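Aldose 1-epimerase (Escherichia coli, PDB 3NRE) probably interconverts the alpha and beta anomers of aldose sugars, the mutarotation step at C1. Local coordinates at residues A[42-46]-A[47-51]; A[62-66]-A[67-71]; A[187-190]-A[191-195]. All coordinates share one frame; numbering follows the deposited sequence.

Contact 1. Residues A[42-46]-A[47-51]; sequences VATDA and SCFPL
The chi1 of F49, 58°, sets CG between the backbone N and the carbonyl carbon, and a chi2 of 84° then turns the ring so that its CD2 side comes up against A43. The setting is a short 3-10 turn, residues 43-45, that leads through a classic beta bulge into strand 48-51 of the mutarotase-like beta-sandwich. At the bulge S47 and C48 both face I23 of strand 22-28, so one residue on that strand is matched by two on this one.

The turn is closed by its own backbone: D45 N donates to V42 O at 2.9 Å, and A46 N donates to A43 O at 3.0 Å. That second carbonyl has another neighbour, because F49 CD2 lies 3.5 Å from A43 O, approaching obliquely. The A43 methyl adds an apolar touch, with A43 CB 4.0 Å from F49 CD2 and 4.1 Å from F49 CB. No hydrogen bond links 42-46 with 47-51, so beyond the chain itself it is the F49 side chain that packs the strand against the turn.

The ring is also hemmed in by aromatic neighbours: H149 and W88 stack with it, and H84 meets it at a steep angle. R35 fastens the bend, its NH2 bonding to the carbonyls of T44 and A46 while its own carbonyl is bonded to S47 OG. A chi1 of -53° turns that hydroxyl to the R35 carbonyl, anti to the carbonyl carbon of S47. T44 lies near a bound di(hydroxyethyl)ether, probably from the crystallisation liquor. The T44 methyl touches the ring obliquely, T44 CG2 4.3 Å from F49 CE2.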
ATOM      1  N   VAL A  42      12.358  -6.270   7.777  1.00 21.34           N
ATOM      2  CA  VAL A  42      12.380  -5.942   6.379  1.00 21.44           C
ATOM      3  C   VAL A  42      10.911  -5.879   5.915  1.00 19.84           C
ATOM      4  O   VAL A  42      10.141  -6.854   6.033  1.00 20.08           O
ATOM      5  CB  VAL A  42      13.154  -7.010   5.586  1.00 24.17           C
ATOM      6  CG1 VAL A  42      13.109  -6.659   4.086  1.00 27.67           C
ATOM      7  CG2 VAL A  42      14.644  -7.131   6.143  1.00 26.00           C
ATOM      8  N   ALA A  43      10.516  -4.709   5.459  1.00 18.24           N
ATOM      9  CA  ALA A  43       9.097  -4.451   5.136  1.00 18.90           C
ATOM     10  C   ALA A  43       8.503  -5.368   4.074  1.00 19.28           C
ATOM     11  O   ALA A  43       7.322  -5.719   4.149  1.00 17.44           O
ATOM     12  CB  ALA A  43       8.887  -2.973   4.757  1.00 19.34           C
ATOM     13  N   THR A  44       9.315  -5.767   3.103  1.00 19.14           N
ATOM     14  CA  THR A  44       8.863  -6.676   2.047  1.00 18.98           C
ATOM     15  C   THR A  44       8.659  -8.114   2.530  1.00 19.95           C
ATOM     16  O   THR A  44       8.177  -8.960   1.764  1.00 19.49           O
ATOM     17  CB  THR A  44       9.811  -6.646   0.832  1.00 21.36           C
ATOM     18  OG1 THR A  44      11.146  -6.952   1.249  1.00 20.34           O
ATOM     19  CG2 THR A  44       9.747  -5.260   0.147  1.00 21.44           C
ATOM     20  N   ASP A  45       9.000  -8.390   3.789  1.00 18.49           N
ATOM     21  CA  ASP A  45       8.681  -9.679   4.425  1.00 17.83           C
ATOM     22  C   ASP A  45       7.466  -9.594   5.344  1.00 19.38           C
ATOM     23  O   ASP A  45       7.113 -10.603   5.936  1.00 20.45           O
ATOM     24  CB  ASP A  45       9.823 -10.175   5.277  1.00 21.24           C
ATOM     25  CG  ASP A  45      11.060 -10.550   4.496  1.00 27.42           C
ATOM     26  OD1 ASP A  45      10.943 -10.973   3.313  1.00 24.93           O
ATOM     27  OD2 ASP A  45      12.142 -10.509   5.152  1.00 30.81           O
ATOM     28  N   ALA A  46       6.850  -8.422   5.437  1.00 17.37           N
ATOM     29  CA  ALA A  46       5.750  -8.180   6.393  1.00 18.10           C
ATOM     30  C   ALA A  46       4.387  -8.474   5.774  1.00 18.82           C
ATOM     31  O   ALA A  46       4.305  -9.037   4.692  1.00 19.84           O
ATOM     32  CB  ALA A  46       5.779  -6.753   6.872  1.00 17.37           C
ATOM     33  N   SER A  47       3.330  -8.171   6.496  1.00 17.85           N
ATOM     34  CA  SER A  47       1.946  -8.350   5.985  1.00 18.75           C
ATOM     35  C   SER A  47       1.419  -7.151   5.196  1.00 19.41           C
ATOM     36  O   SER A  47       0.529  -7.311   4.367  1.00 19.07           O
ATOM     37  CB  SER A  47       0.985  -8.579   7.157  1.00 19.96           C
ATOM     38  OG  SER A  47       1.451  -9.620   7.959  1.00 20.52           O
ATOM     39  N   CYS A  48       1.916  -5.954   5.526  1.00 17.79           N
ATOM     40  CA  CYS A  48       1.473  -4.687   4.914  1.00 18.68           C
ATOM     41  C   CYS A  48       2.442  -3.604   5.303  1.00 21.67           C
ATOM     42  O   CYS A  48       2.863  -3.541   6.460  1.00 20.59           O
ATOM     43  CB  CYS A  48       0.071  -4.277   5.420  1.00 19.61           C
ATOM     44  SG  CYS A  48      -0.616  -2.845   4.661  1.00 21.41           S
ATOM     45  N   PHE A  49       2.725  -2.667   4.380  1.00 18.43           N
ATOM     46  CA  PHE A  49       3.507  -1.497   4.751  1.00 18.37           C
ATOM     47  C   PHE A  49       2.883  -0.235   4.204  1.00 17.98           C
ATOM     48  O   PHE A  49       2.167  -0.295   3.195  1.00 18.82           O
ATOM     49  CB  PHE A  49       5.002  -1.639   4.354  1.00 18.11           C
ATOM     50  CG  PHE A  49       5.288  -1.873   2.891  1.00 15.73           C
ATOM     51  CD1 PHE A  49       5.369  -0.818   2.006  1.00 17.38           C
ATOM     52  CD2 PHE A  49       5.654  -3.163   2.413  1.00 15.50           C
ATOM     53  CE1 PHE A  49       5.747  -0.972   0.720  1.00 16.45           C
ATOM     54  CE2 PHE A  49       5.971  -3.335   1.082  1.00 18.05           C
ATOM     55  CZ  PHE A  49       6.026  -2.234   0.228  1.00 18.66           C
ATOM     56  N   PRO A  50       3.138   0.901   4.858  1.00 16.90           N
ATOM     57  CA  PRO A  50       2.537   2.170   4.473  1.00 19.07           C
ATOM     58  C   PRO A  50       3.357   2.818   3.397  1.00 18.03           C
ATOM     59  O   PRO A  50       4.577   2.558   3.268  1.00 17.83           O
ATOM     60  CB  PRO A  50       2.619   2.999   5.750  1.00 19.29           C
ATOM     61  CG  PRO A  50       3.872   2.489   6.429  1.00 18.78           C
ATOM     62  CD  PRO A  50       3.867   1.000   6.140  1.00 17.74           C
ATOM     63  N   LEU A  51       2.673   3.614   2.578  1.00 18.45           N
ATOM     64  CA  LEU A  51       3.320   4.366   1.510  1.00 18.17           C
ATOM     65  C   LEU A  51       3.178   5.864   1.825  1.00 20.34           C
ATOM     66  O   LEU A  51       2.060   6.399   1.805  1.00 22.86           O
ATOM     67  CB  LEU A  51       2.618   4.013   0.161  1.00 19.54           C
ATOM     68  CG  LEU A  51       2.465   2.493  -0.124  1.00 19.35           C
ATOM     69  CD1 LEU A  51       1.653   2.243  -1.404  1.00 18.94           C
ATOM     70  CD2 LEU A  51       3.807   1.779  -0.181  1.00 19.26           C
TER

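Contact 2. Residues A[62-66]-A[67-71]; sequences RFVWQ and GREYQ
Charge pairing joins R62 to E69 across one face of the hairpin. The arginine grips side-on, NE giving a bond of 3.0 Å to E69 OE2 and NH2 one of 2.9 Å to E69 OE1. Both are nearly straight, and the guanidinium and carboxylate planes lie only 16° apart. The arginine chain curls to reach this pose, bent at chi2 (70°) and chi3, while E69 bends at its own chi2 to present both oxygens. A methyl flanks the carboxylate, V64 CG2 coming within 3.4 Å of E69 OE1. A methionine in place of R62 would probably leave the E69 carboxylate without its charged mate and held, among the bonds described here, by the weak one from Q71 NE2 to E69 OE2, so freer to turn.

Apolar contacts lie on the other face. Y70 CB sits over the face of the F63 ring, a CH-pi contact of 3.9 Å to the ring centroid; the ring planes are 23° from parallel, but the offset leaves little stacking. Beyond them, W65 CB meets Y70 CE2 at 4.0 Å, and the F63 ring also has H263 edge-to-face.

Backbone bonds tie the strands at two pairs. F63 and Y70 exchange both of theirs, Y70 N reaching F63 O at 2.9 Å, and W65 and R68 do likewise, W65 N meeting R68 O at 2.9 Å. Q66 and G67 fill the corner between them, both with positive phi. Together these features define a beta hairpin with a two-residue loop, Q66-G67, closed by a type I' turn from W65 to R68.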
ATOM      1  N   ARG A  62      13.286  12.148 -10.715  1.00 22.48           N
ATOM      2  CA  ARG A  62      13.209  13.607 -10.727  1.00 22.77           C
ATOM      3  C   ARG A  62      11.827  14.099 -11.103  1.00 23.25           C
ATOM      4  O   ARG A  62      11.010  13.358 -11.686  1.00 22.93           O
ATOM      5  CB  ARG A  62      14.299  14.223 -11.618  1.00 26.94           C
ATOM      6  CG  ARG A  62      14.494  13.615 -12.995  1.00 28.01           C
ATOM      7  CD  ARG A  62      13.387  13.885 -13.941  1.00 28.26           C
ATOM      8  NE  ARG A  62      13.027  15.317 -14.042  1.00 28.45           N
ATOM      9  CZ  ARG A  62      11.898  15.752 -14.589  1.00 26.19           C
ATOM     10  NH1 ARG A  62      11.063  14.902 -15.202  1.00 26.13           N
ATOM     11  NH2 ARG A  62      11.607  17.037 -14.546  1.00 26.32           N
ATOM     12  N   PHE A  63      11.553  15.354 -10.771  1.00 24.30           N
ATOM     13  CA  PHE A  63      10.293  15.976 -11.103  1.00 25.42           C
ATOM     14  C   PHE A  63      10.418  17.484 -10.928  1.00 26.63           C
ATOM     15  O   PHE A  63      11.315  17.951 -10.267  1.00 26.94           O
ATOM     16  CB  PHE A  63       9.122  15.377 -10.261  1.00 25.14           C
ATOM     17  CG  PHE A  63       9.186  15.671  -8.792  1.00 24.68           C
ATOM     18  CD1 PHE A  63       9.862  14.842  -7.919  1.00 25.50           C
ATOM     19  CD2 PHE A  63       8.523  16.794  -8.270  1.00 27.52           C
ATOM     20  CE1 PHE A  63       9.905  15.119  -6.567  1.00 26.47           C
ATOM     21  CE2 PHE A  63       8.574  17.067  -6.908  1.00 28.69           C
ATOM     22  CZ  PHE A  63       9.275  16.235  -6.066  1.00 28.43           C
ATOM     23  N   VAL A  64       9.532  18.199 -11.586  1.00 29.30           N
ATOM     24  CA  VAL A  64       9.445  19.652 -11.453  1.00 30.12           C
ATOM     25  C   VAL A  64       8.192  19.954 -10.657  1.00 32.17           C
ATOM     26  O   VAL A  64       7.126  19.415 -10.938  1.00 33.07           O
ATOM     27  CB  VAL A  64       9.312  20.347 -12.791  1.00 34.37           C
ATOM     28  CG1 VAL A  64       9.157  21.875 -12.549  1.00 37.71           C
ATOM     29  CG2 VAL A  64      10.523  20.100 -13.672  1.00 37.38           C
ATOM     30  N   TRP A  65       8.329  20.810  -9.663  1.00 35.60           N
ATOM     31  CA  TRP A  65       7.170  21.305  -8.916  1.00 35.62           C
ATOM     32  C   TRP A  65       7.295  22.803  -8.704  1.00 38.04           C
ATOM     33  O   TRP A  65       8.298  23.285  -8.169  1.00 38.58           O
ATOM     34  CB  TRP A  65       7.029  20.560  -7.595  1.00 32.71           C
ATOM     35  CG  TRP A  65       5.798  20.975  -6.847  1.00 33.04           C
ATOM     36  CD1 TRP A  65       5.730  21.830  -5.794  1.00 40.14           C
ATOM     37  CD2 TRP A  65       4.449  20.614  -7.169  1.00 33.32           C
ATOM     38  NE1 TRP A  65       4.412  22.014  -5.416  1.00 40.35           N
ATOM     39  CE2 TRP A  65       3.607  21.281  -6.245  1.00 40.66           C
ATOM     40  CE3 TRP A  65       3.870  19.793  -8.145  1.00 40.24           C
ATOM     41  CZ2 TRP A  65       2.213  21.141  -6.261  1.00 48.81           C
ATOM     42  CZ3 TRP A  65       2.472  19.658  -8.162  1.00 45.85           C
ATOM     43  CH2 TRP A  65       1.669  20.326  -7.232  1.00 48.50           C
ATOM     44  N   GLN A  66       6.263  23.526  -9.137  1.00 41.80           N
ATOM     45  CA  GLN A  66       6.217  24.992  -9.048  1.00 46.39           C
ATOM     46  C   GLN A  66       7.523  25.634  -9.537  1.00 48.16           C
ATOM     47  O   GLN A  66       8.149  26.462  -8.855  1.00 50.41           O
ATOM     48  CB  GLN A  66       5.796  25.456  -7.627  1.00 49.98           C
ATOM     49  CG  GLN A  66       4.260  25.368  -7.396  1.00 54.08           C
ATOM     50  CD  GLN A  66       3.829  25.404  -5.918  1.00 57.79           C
ATOM     51  OE1 GLN A  66       4.445  26.079  -5.094  1.00 62.44           O
ATOM     52  NE2 GLN A  66       2.760  24.670  -5.590  1.00 51.81           N
ATOM     53  N   GLY A  67       7.925  25.222 -10.732  1.00 45.55           N
ATOM     54  CA  GLY A  67       9.133  25.713 -11.361  1.00 48.02           C
ATOM     55  C   GLY A  67      10.492  25.276 -10.833  1.00 45.53           C
ATOM     56  O   GLY A  67      11.510  25.808 -11.280  1.00 51.19           O
ATOM     57  N   ARG A  68      10.554  24.285  -9.949  1.00 43.15           N
ATOM     58  CA  ARG A  68      11.849  23.881  -9.386  1.00 42.34           C
ATOM     59  C   ARG A  68      12.079  22.381  -9.601  1.00 38.09           C
ATOM     60  O   ARG A  68      11.134  21.589  -9.472  1.00 36.02           O
ATOM     61  CB  ARG A  68      11.945  24.256  -7.909  1.00 45.73           C
ATOM     62  CG  ARG A  68      13.144  23.649  -7.179  1.00 49.05           C
ATOM     63  CD  ARG A  68      13.426  24.381  -5.853  1.00 60.99           C
ATOM     64  NE  ARG A  68      14.252  23.584  -4.948  1.00 54.93           N
ATOM     65  CZ  ARG A  68      14.363  23.794  -3.636  1.00 63.51           C
ATOM     66  NH1 ARG A  68      13.703  24.790  -3.048  1.00 64.18           N
ATOM     67  NH2 ARG A  68      15.130  22.993  -2.896  1.00 60.75           N
ATOM     68  N   GLU A  69      13.327  22.028  -9.959  1.00 36.85           N
ATOM     69  CA  GLU A  69      13.699  20.644 -10.289  1.00 37.65           C
ATOM     70  C   GLU A  69      14.158  19.944  -9.013  1.00 34.86           C
ATOM     71  O   GLU A  69      15.061  20.417  -8.345  1.00 36.93           O
ATOM     72  CB  GLU A  69      14.794  20.608 -11.372  1.00 37.29           C
ATOM     73  CG  GLU A  69      15.431  19.210 -11.690  1.00 41.45           C
ATOM     74  CD  GLU A  69      14.656  18.346 -12.705  1.00 44.68           C
ATOM     75  OE1 GLU A  69      13.598  18.766 -13.240  1.00 43.17           O
ATOM     76  OE2 GLU A  69      15.115  17.208 -12.966  1.00 38.72           O
ATOM     77  N   TYR A  70      13.509  18.829  -8.669  1.00 30.12           N
ATOM     78  CA  TYR A  70      13.841  18.072  -7.483  1.00 28.37           C
ATOM     79  C   TYR A  70      14.388  16.723  -7.947  1.00 29.60           C
ATOM     80  O   TYR A  70      13.898  16.170  -8.947  1.00 29.69           O
ATOM     81  CB  TYR A  70      12.594  17.836  -6.633  1.00 26.76           C
ATOM     82  CG  TYR A  70      12.093  19.075  -5.944  1.00 28.08           C
ATOM     83  CD1 TYR A  70      12.660  19.492  -4.763  1.00 31.60           C
ATOM     84  CD2 TYR A  70      11.085  19.837  -6.511  1.00 32.15           C
ATOM     85  CE1 TYR A  70      12.203  20.634  -4.134  1.00 35.17           C
ATOM     86  CE2 TYR A  70      10.619  20.996  -5.887  1.00 35.65           C
ATOM     87  CZ  TYR A  70      11.185  21.371  -4.710  1.00 35.52           C
ATOM     88  OH  TYR A  70      10.734  22.507  -4.062  1.00 43.39           O
ATOM     89  N   GLN A  71      15.378  16.195  -7.227  1.00 27.69           N
ATOM     90  CA  GLN A  71      15.989  14.904  -7.600  1.00 27.26           C
ATOM     91  C   GLN A  71      16.038  13.971  -6.416  1.00 27.17           C
ATOM     92  O   GLN A  71      16.348  14.376  -5.302  1.00 26.48           O
ATOM     93  CB  GLN A  71      17.353  15.093  -8.241  1.00 29.00           C
ATOM     94  CG  GLN A  71      17.204  16.044  -9.439  1.00 31.00           C
ATOM     95  CD  GLN A  71      18.404  16.142 -10.379  1.00 40.59           C
ATOM     96  OE1 GLN A  71      19.539  15.821 -10.004  1.00 40.42           O
ATOM     97  NE2 GLN A  71      18.146  16.605 -11.615  1.00 44.64           N
TER

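Contact 3. Residues A[187-190]-A[191-195]; sequences LDFN and QPAPL
F189 and A193 meet just past an Asx turn, in the loop that delivers the chain to the short edge strand 193-194. D188 forms the turn: its chi1 of -170° swings the carboxylate round so that OD1 accepts from N190 N at 3.1 Å, nearly along the C-O axis. The same oxygen takes a second bond, 2.8 Å from N190 ND2, which approaches from the syn side but well out of the carboxylate plane. Two donors from one residue thus grip OD1, and they help fix the rotation of the asparagine amide, whose ND2 is also bonded to A164 O. A water bridges the bend, 2.7 Å from D188 O and 2.9 Å from Q191 N.

In F189, chi1 of -54° puts CG anti to the carbonyl carbon and carries the ring back beside the following strand, with Y233 and I235 of strand 232-237 also against it. One face lies over the carbonyl carbon of L187. The A193 methyl points toward the loop and packs on the ring obliquely, A193 CB 3.8 Å from F189 CD1, and it also lies against D188 O. P194 O lies at the ring's edge, in its plane, 3.6 Å from F189 CE1.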
ATOM      1  N   LEU A 187      -6.523  -9.549 -16.794  1.00 34.81           N
ATOM      2  CA  LEU A 187      -6.297  -8.409 -15.862  1.00 33.18           C
ATOM      3  C   LEU A 187      -7.556  -7.556 -15.627  1.00 31.79           C
ATOM      4  O   LEU A 187      -7.483  -6.416 -15.169  1.00 30.85           O
ATOM      5  CB  LEU A 187      -5.183  -7.496 -16.392  1.00 30.62           C
ATOM      6  CG  LEU A 187      -3.805  -8.126 -16.465  1.00 33.87           C
ATOM      7  CD1 LEU A 187      -2.798  -7.195 -17.125  1.00 31.95           C
ATOM      8  CD2 LEU A 187      -3.383  -8.524 -15.057  1.00 32.67           C
ATOM      9  N   ASP A 188      -8.708  -8.113 -15.907  1.00 31.99           N
ATOM     10  CA  ASP A 188      -9.976  -7.389 -15.770  1.00 32.89           C
ATOM     11  C   ASP A 188     -10.719  -7.883 -14.539  1.00 33.96           C
ATOM     12  O   ASP A 188     -11.346  -8.965 -14.559  1.00 35.61           O
ATOM     13  CB  ASP A 188     -10.851  -7.590 -17.037  1.00 36.55           C
ATOM     14  CG  ASP A 188     -12.074  -6.672 -17.059  1.00 44.66           C
ATOM     15  OD1 ASP A 188     -12.483  -6.208 -15.976  1.00 39.87           O
ATOM     16  OD2 ASP A 188     -12.658  -6.437 -18.160  1.00 52.60           O
ATOM     17  N   PHE A 189     -10.640  -7.089 -13.461  1.00 33.16           N
ATOM     18  CA  PHE A 189     -11.213  -7.430 -12.177  1.00 31.94           C
ATOM     19  C   PHE A 189     -12.493  -6.654 -11.901  1.00 32.88           C
ATOM     20  O   PHE A 189     -12.939  -6.576 -10.755  1.00 32.45           O
ATOM     21  CB  PHE A 189     -10.183  -7.203 -11.054  1.00 30.39           C
ATOM     22  CG  PHE A 189      -8.891  -7.916 -11.311  1.00 31.33           C
ATOM     23  CD1 PHE A 189      -8.848  -9.301 -11.292  1.00 34.77           C
ATOM     24  CD2 PHE A 189      -7.754  -7.219 -11.666  1.00 30.26           C
ATOM     25  CE1 PHE A 189      -7.610  -9.973 -11.566  1.00 32.36           C
ATOM     26  CE2 PHE A 189      -6.556  -7.874 -11.965  1.00 30.27           C
ATOM     27  CZ  PHE A 189      -6.497  -9.259 -11.920  1.00 32.66           C
ATOM     28  N   ASN A 190     -13.123  -6.105 -12.942  1.00 36.04           N
ATOM     29  CA  ASN A 190     -14.436  -5.462 -12.725  1.00 38.25           C
ATOM     30  C   ASN A 190     -15.490  -6.427 -12.163  1.00 36.89           C
ATOM     31  O   ASN A 190     -16.295  -6.063 -11.309  1.00 40.64           O
ATOM     32  CB  ASN A 190     -14.947  -4.791 -14.005  1.00 38.82           C
ATOM     33  CG  ASN A 190     -14.201  -3.508 -14.317  1.00 41.24           C
ATOM     34  OD1 ASN A 190     -14.497  -2.455 -13.737  1.00 39.77           O
ATOM     35  ND2 ASN A 190     -13.183  -3.600 -15.178  1.00 34.24           N
ATOM     36  N   GLN A 191     -15.461  -7.668 -12.651  1.00 43.32           N
ATOM     37  CA  GLN A 191     -16.233  -8.799 -12.055  1.00 43.70           C
ATOM     38  C   GLN A 191     -15.188  -9.735 -11.389  1.00 43.42           C
ATOM     39  O   GLN A 191     -14.038  -9.783 -11.835  1.00 40.16           O
ATOM     40  CB  GLN A 191     -17.023  -9.554 -13.133  1.00 50.06           C
ATOM     41  CG  GLN A 191     -18.255  -8.789 -13.724  1.00 57.35           C
ATOM     42  CD  GLN A 191     -19.191  -8.255 -12.627  1.00 63.25           C
ATOM     43  OE1 GLN A 191     -19.300  -7.039 -12.426  1.00 58.34           O
ATOM     44  NE2 GLN A 191     -19.824  -9.169 -11.878  1.00 59.17           N
ATOM     45  N   PRO A 192     -15.573 -10.475 -10.329  1.00 42.39           N
ATOM     46  CA  PRO A 192     -14.615 -11.346  -9.665  1.00 41.02           C
ATOM     47  C   PRO A 192     -13.820 -12.220 -10.636  1.00 40.53           C
ATOM     48  O   PRO A 192     -14.421 -12.859 -11.516  1.00 44.56           O
ATOM     49  CB  PRO A 192     -15.489 -12.217  -8.768  1.00 42.29           C
ATOM     50  CG  PRO A 192     -16.741 -11.425  -8.568  1.00 46.53           C
ATOM     51  CD  PRO A 192     -16.946 -10.652  -9.823  1.00 46.16           C
ATOM     52  N   ALA A 193     -12.498 -12.269 -10.477  1.00 36.01           N
ATOM     53  CA  ALA A 193     -11.666 -13.016 -11.409  1.00 35.91           C
ATOM     54  C   ALA A 193     -10.471 -13.597 -10.659  1.00 33.48           C
ATOM     55  O   ALA A 193     -10.024 -13.018  -9.704  1.00 31.08           O
ATOM     56  CB  ALA A 193     -11.177 -12.083 -12.525  1.00 36.71           C
ATOM     57  N   PRO A 194      -9.915 -14.719 -11.154  1.00 36.57           N
ATOM     58  CA  PRO A 194      -8.690 -15.255 -10.528  1.00 35.99           C
ATOM     59  C   PRO A 194      -7.477 -14.365 -10.773  1.00 34.57           C
ATOM     60  O   PRO A 194      -7.473 -13.572 -11.743  1.00 33.05           O
ATOM     61  CB  PRO A 194      -8.493 -16.610 -11.241  1.00 40.61           C
ATOM     62  CG  PRO A 194      -9.197 -16.439 -12.601  1.00 44.85           C
ATOM     63  CD  PRO A 194     -10.370 -15.522 -12.318  1.00 41.63           C
ATOM     64  N   LEU A 195      -6.459 -14.489  -9.925  1.00 30.00           N
ATOM     65  CA  LEU A 195      -5.176 -13.872 -10.227  1.00 28.73           C
ATOM     66  C   LEU A 195      -4.496 -14.710 -11.300  1.00 30.04           C
ATOM     67  O   LEU A 195      -4.506 -15.934 -11.238  1.00 33.04           O
ATOM     68  CB  LEU A 195      -4.253 -13.798  -9.004  1.00 26.56           C
ATOM     69  CG  LEU A 195      -4.463 -12.703  -7.941  1.00 24.63           C
ATOM     70  CD1 LEU A 195      -4.366 -11.263  -8.483  1.00 25.25           C
ATOM     71  CD2 LEU A 195      -5.814 -12.954  -7.176  1.00 30.25           C
TER
HETATM   72  O   HOH W   1     -14.027  -8.828 -14.845  1.00 37.80           O

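Contact 1 is the buried one of the three, its centre about 9 Å from that of the chain, and works through an aromatic ring and small methyls, with an outside arginine satisfying the carbonyls of its bend. Contacts 2 and 3 lie at the surface, their centres about 25 and 19 Å from that of the chain, and rely more on polar groups: a salt bridge and paired strand bonds in contact 2, a carboxylate turn and a water in contact 3. None shares an element with another; contact 1 feeds a strand of the eight-stranded sheet, contact 3 an edge strand of the nine-stranded one, while contact 2 forms its own two-stranded hairpin.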